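Local coordinates for Lys-gingipain W83 (Porphyromonas gingivalis, PDB 3M1H), which cleaves proteins after lysine as a secreted cysteine protease and probable virulence factor, the chain being its calcium-binding K3 adhesin domain, of a kind hemolytic in vitro when isolated, at residues N12-S17 against N66-P71; S39-H44 against C49-S54. All blocks are in the same frame, centred on the assembly; numbering follows the deposited sequence.

Contact 1: residues N12-S17 against N66-P71; sequences NGIPAS and NYLVTP. With CA (calcium ion), chain E; NA (sodium ion), chain I.
P71 meets S17 through one side of its ring. Its CB lies 3.4 Å from the backbone O of S17, and CG, the next ring atom, comes 3.6 Å from S17 OG and touches S17 CB as well. The hydroxyl of S17 reaches the ring because chi1, 55°, sets OG between the backbone N and the carbonyl carbon. A second, looser touch lies where I14 crosses L68 at a slant: I14 CG2 stands 4.1 Å from L68 CD1. The two meetings, apolar or van der Waals in kind, bury 176 Å² in all.

A sodium ion sits beside the loop, and a calcium ion lies farther off at the start of 66-71. Between the two touches the loop offers A16 O to the sodium at 2.5 Å. P15 O takes a hydrogen bond from one of the ion's waters, and W18 O completes the site. N66 OD1 binds the calcium at 2.4 Å together with D22, D24, D26 and N28. The loop 12-17 joins strand 4-8 to strand 19-22, and strand 65-69 of the jelly-roll domain pairs with 19-22 on one side and 154-160 on the other.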
loop_
_atom_site.group_PDB
_atom_site.type_symbol
_atom_site.label_atom_id
_atom_site.label_comp_id
_atom_site.label_asym_id
_atom_site.label_seq_id
_atom_site.Cartn_x
_atom_site.Cartn_y
_atom_site.Cartn_z
ATOM N N ASN A 12 1.960 -1.360 15.410
ATOM C CA ASN A 12 0.765 -0.951 16.142
ATOM C C ASN A 12 -0.448 -0.608 15.294
ATOM O O ASN A 12 -1.337 0.151 15.705
ATOM C CB ASN A 12 1.138 0.193 17.081
ATOM C CG ASN A 12 2.174 -0.247 18.081
ATOM O OD1 ASN A 12 1.927 -1.180 18.851
ATOM N ND2 ASN A 12 3.345 0.348 18.029
ATOM N N GLY A 13 -0.517 -1.212 14.112
ATOM C CA GLY A 13 -1.586 -0.899 13.153
ATOM C C GLY A 13 -1.278 0.353 12.352
ATOM O O GLY A 13 -0.182 0.897 12.429
ATOM N N ILE A 14 -2.270 0.773 11.568
ATOM C CA ILE A 14 -2.220 2.059 10.896
ATOM C C ILE A 14 -2.317 3.120 11.990
ATOM O O ILE A 14 -3.329 3.175 12.694
ATOM C CB ILE A 14 -3.358 2.264 9.900
ATOM C CG1 ILE A 14 -3.340 1.194 8.804
ATOM C CG2 ILE A 14 -3.240 3.644 9.298
ATOM C CD1 ILE A 14 -4.522 1.243 7.865
ATOM N N PRO A 15 -1.282 3.947 12.141
ATOM C CA PRO A 15 -1.366 4.955 13.195
ATOM C C PRO A 15 -2.507 5.941 12.930
ATOM O O PRO A 15 -2.855 6.223 11.767
ATOM C CB PRO A 15 0.017 5.628 13.135
ATOM C CG PRO A 15 0.899 4.657 12.385
ATOM C CD PRO A 15 -0.023 4.058 11.394
ATOM N N ALA A 16 -3.097 6.467 14.006
ATOM C CA ALA A 16 -4.123 7.486 13.922
ATOM C C ALA A 16 -3.693 8.730 13.130
ATOM O O ALA A 16 -4.558 9.413 12.580
ATOM C CB ALA A 16 -4.511 7.918 15.333
ATOM N N SER A 17 -2.389 9.018 13.074
ATOM C CA SER A 17 -1.828 10.171 12.356
ATOM C C SER A 17 -1.877 10.009 10.800
ATOM O O SER A 17 -1.801 11.012 10.082
ATOM C CB SER A 17 -0.367 10.365 12.782
ATOM O OG SER A 17 0.385 9.177 12.599
ATOM N N ASN A 66 -8.303 2.605 -3.178
ATOM C CA ASN A 66 -8.000 2.803 -1.763
ATOM C C ASN A 66 -6.693 3.546 -1.606
ATOM O O ASN A 66 -5.669 3.127 -2.129
ATOM C CB ASN A 66 -7.867 1.458 -1.059
ATOM C CG ASN A 66 -9.115 0.615 -1.090
ATOM O OD1 ASN A 66 -10.239 1.111 -1.299
ATOM N ND2 ASN A 66 -8.933 -0.689 -0.873
ATOM N N TYR A 67 -6.712 4.626 -0.832
ATOM C CA TYR A 67 -5.482 5.375 -0.490
ATOM C C TYR A 67 -5.110 5.185 0.958
ATOM O O TYR A 67 -5.965 5.067 1.840
ATOM C CB TYR A 67 -5.616 6.884 -0.714
ATOM C CG TYR A 67 -6.026 7.332 -2.100
ATOM C CD1 TYR A 67 -5.160 8.081 -2.870
ATOM C CD2 TYR A 67 -7.306 7.087 -2.619
ATOM C CE1 TYR A 67 -5.534 8.565 -4.138
ATOM C CE2 TYR A 67 -7.677 7.563 -3.897
ATOM C CZ TYR A 67 -6.777 8.297 -4.641
ATOM O OH TYR A 67 -7.086 8.812 -5.899
ATOM N N LEU A 68 -3.801 5.177 1.154
ATOM C CA LEU A 68 -3.158 5.237 2.483
ATOM C C LEU A 68 -2.238 6.441 2.455
ATOM O O LEU A 68 -1.297 6.469 1.675
ATOM C CB LEU A 68 -2.388 3.950 2.760
ATOM C CG LEU A 68 -1.613 3.916 4.087
ATOM C CD1 LEU A 68 -2.569 3.916 5.279
ATOM C CD2 LEU A 68 -0.686 2.682 4.139
ATOM N N VAL A 69 -2.531 7.435 3.301
ATOM C CA VAL A 69 -1.866 8.740 3.282
ATOM C C VAL A 69 -1.064 8.939 4.577
ATOM O O VAL A 69 -1.540 8.638 5.670
ATOM C CB VAL A 69 -2.878 9.879 3.071
ATOM C CG1 VAL A 69 -2.102 11.199 2.826
ATOM C CG2 VAL A 69 -3.840 9.565 1.885
ATOM N N THR A 70 0.167 9.398 4.425
ATOM C CA THR A 70 1.023 9.705 5.555
ATOM C C THR A 70 0.473 10.873 6.361
ATOM O O THR A 70 -0.355 11.651 5.885
ATOM C CB THR A 70 2.447 10.105 5.077
ATOM O OG1 THR A 70 2.394 11.325 4.329
ATOM C CG2 THR A 70 3.078 9.009 4.226
ATOM N N PRO A 71 0.996 11.056 7.579
ATOM C CA PRO A 71 0.758 12.326 8.223
ATOM C C PRO A 71 1.479 13.467 7.477
ATOM O O PRO A 71 2.244 13.205 6.547
ATOM C CB PRO A 71 1.416 12.134 9.600
ATOM C CG PRO A 71 1.890 10.734 9.680
ATOM C CD PRO A 71 1.982 10.241 8.287
HETATM CA CA CA E . -12.510 0.525 -1.130
HETATM NA NA NA I . -6.375 8.976 10.842
HETATM O O HOH W 1 -5.780 6.609 10.861
HETATM O O HOH W 2 -12.020 -1.604 -2.057
HETATM O O HOH W 3 -5.816 11.063 10.153
HETATM O O HOH W 4 -7.461 7.981 12.552
HETATM O O HOH W 5 -7.923 9.983 9.445
#

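Contact 2: residues S39-H44 against C49-S54; sequences SSFAGH and CVSSAS
S40 OG accepts the backbone N-H of C49 at 3.0 Å, a nearly straight bond (165°) that ties the loop 39-44 to the start of strand 50-53 in the beta jelly roll. The same hydroxyl donates to F41 O at 2.8 Å, lying in the carbonyl plane on a lone pair, so two bonds fix its direction. With OG trans to the backbone N (chi1 -175°), the serine presents its oxygen to both partners.

C49 points its side chain into the bend of the loop: SG lies 3.7 Å from F41 O and somewhat farther from A42 O, while CB packs on the CA of G43. Along the strand, S51 OG sits at the edge of the F41 ring, near its plane, 3.5 Å from CD2.

The next shell holds these groups in place. S51 OG is hydrogen-bonded to N169 on strand 167-177, and W167 of that strand meets the F41 ring edge to face. Past G43, H44 N bonds to D171, a ligand of the nearby calcium, which connects the loop to the metal site. One water bridges the two segments, accepting from F41 N and donating to C49 O. It also donates to S51 OG, from which its oxygen lies 2.8 Å away.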
loop_
_atom_site.group_PDB
_atom_site.type_symbol
_atom_site.label_atom_id
_atom_site.label_comp_id
_atom_site.label_asym_id
_atom_site.label_seq_id
_atom_site.Cartn_x
_atom_site.Cartn_y
_atom_site.Cartn_z
ATOM N N SER A 39 -6.570 -10.776 11.011
ATOM C CA SER A 39 -5.218 -10.617 11.528
ATOM C C SER A 39 -4.312 -10.335 10.335
ATOM O O SER A 39 -4.559 -10.801 9.226
ATOM C CB SER A 39 -4.728 -11.861 12.265
ATOM O OG SER A 39 -4.583 -12.960 11.370
ATOM N N SER A 40 -3.276 -9.547 10.576
ATOM C CA SER A 40 -2.326 -9.191 9.535
ATOM C C SER A 40 -1.717 -10.402 8.846
ATOM O O SER A 40 -1.444 -11.449 9.448
ATOM C CB SER A 40 -1.207 -8.371 10.144
ATOM O OG SER A 40 -0.314 -7.914 9.141
ATOM N N PHE A 41 -1.512 -10.262 7.547
ATOM C CA PHE A 41 -0.632 -11.156 6.816
ATOM C C PHE A 41 0.797 -10.969 7.352
ATOM O O PHE A 41 1.113 -9.978 8.001
ATOM C CB PHE A 41 -0.686 -10.844 5.318
ATOM C CG PHE A 41 -2.056 -10.961 4.698
ATOM C CD1 PHE A 41 -2.823 -12.092 4.890
ATOM C CD2 PHE A 41 -2.576 -9.941 3.902
ATOM C CE1 PHE A 41 -4.091 -12.195 4.339
ATOM C CE2 PHE A 41 -3.804 -10.047 3.340
ATOM C CZ PHE A 41 -4.568 -11.180 3.557
ATOM N N ALA A 42 1.654 -11.939 7.094
ATOM C CA ALA A 42 3.029 -11.900 7.583
ATOM C C ALA A 42 3.740 -10.668 7.047
ATOM O O ALA A 42 3.760 -10.470 5.836
ATOM C CB ALA A 42 3.774 -13.160 7.175
ATOM N N GLY A 43 4.266 -9.835 7.950
ATOM C CA GLY A 43 4.920 -8.587 7.550
ATOM C C GLY A 43 6.322 -8.823 7.031
ATOM O O GLY A 43 6.792 -9.948 6.939
ATOM N N HIS A 44 7.003 -7.754 6.662
ATOM C CA HIS A 44 8.343 -7.849 6.161
ATOM C C HIS A 44 9.245 -8.009 7.389
ATOM O O HIS A 44 9.402 -7.066 8.196
ATOM C CB HIS A 44 8.684 -6.585 5.366
ATOM C CG HIS A 44 10.113 -6.534 4.933
ATOM N ND1 HIS A 44 10.965 -5.518 5.295
ATOM C CD2 HIS A 44 10.842 -7.401 4.195
ATOM C CE1 HIS A 44 12.167 -5.764 4.798
ATOM N NE2 HIS A 44 12.118 -6.891 4.114
ATOM N N CYS A 49 1.872 -6.024 8.547
ATOM C CA CYS A 49 1.941 -5.126 7.417
ATOM C C CYS A 49 0.532 -4.630 7.087
ATOM O O CYS A 49 -0.461 -5.110 7.670
ATOM C CB CYS A 49 2.582 -5.830 6.216
ATOM S SG CYS A 49 1.640 -7.246 5.579
ATOM N N VAL A 50 0.435 -3.650 6.176
ATOM C CA VAL A 50 -0.835 -3.052 5.831
ATOM C C VAL A 50 -1.149 -3.473 4.417
ATOM O O VAL A 50 -0.231 -3.543 3.593
ATOM C CB VAL A 50 -0.827 -1.527 6.040
ATOM C CG1 VAL A 50 0.176 -0.823 5.098
ATOM C CG2 VAL A 50 -2.247 -0.957 5.929
ATOM N N SER A 51 -2.437 -3.783 4.172
ATOM C CA SER A 51 -2.821 -4.530 2.962
ATOM C C SER A 51 -4.110 -3.995 2.373
ATOM O O SER A 51 -4.979 -3.503 3.098
ATOM C CB SER A 51 -2.998 -6.007 3.320
ATOM O OG SER A 51 -1.860 -6.483 4.057
ATOM N N SER A 52 -4.240 -4.131 1.050
ATOM C CA SER A 52 -5.468 -3.743 0.347
ATOM C C SER A 52 -5.853 -4.837 -0.662
ATOM O O SER A 52 -4.995 -5.404 -1.293
ATOM C CB SER A 52 -5.297 -2.392 -0.291
ATOM O OG SER A 52 -6.418 -1.976 -1.114
ATOM N N ALA A 53 -7.158 -5.101 -0.768
ATOM C CA ALA A 53 -7.666 -6.244 -1.539
ATOM C C ALA A 53 -8.206 -5.897 -2.903
ATOM O O ALA A 53 -8.983 -4.961 -3.061
ATOM C CB ALA A 53 -8.780 -6.967 -0.753
ATOM N N SER A 54 -7.823 -6.717 -3.878
ATOM C CA SER A 54 -8.560 -6.831 -5.156
ATOM C C SER A 54 -9.438 -8.082 -5.153
ATOM O O SER A 54 -10.230 -8.260 -6.101
ATOM C CB SER A 54 -7.610 -6.837 -6.338
ATOM O OG SER A 54 -6.856 -8.016 -6.423
HETATM O O HOH W 6 -2.068 -7.529 6.662
#

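In the fold
Contact 2 is nested along the chain inside the loop closed by contact 1: 12-17 comes first, then 39-44 and 49-54, and finally 66-71. Their centres lie 13 Å apart within the one cleaved adhesin domain, yet they touch. N66 ND2 and S52 OG, 2.8 Å apart, probably hydrogen-bond, and V50 packs with CG2 on I14 CD1 and with CG1 on L68 CD2. Strand 50-53 belongs to the sheet of 167-177, strand 65-69 to the other five-stranded sheet, so the pairs N66-S52 and L68-V50 join the two sheets of the jelly roll, while V50 on I14 joins sheet to loop. Contact 1 reaches one calcium site and contact 2 lies beside the other.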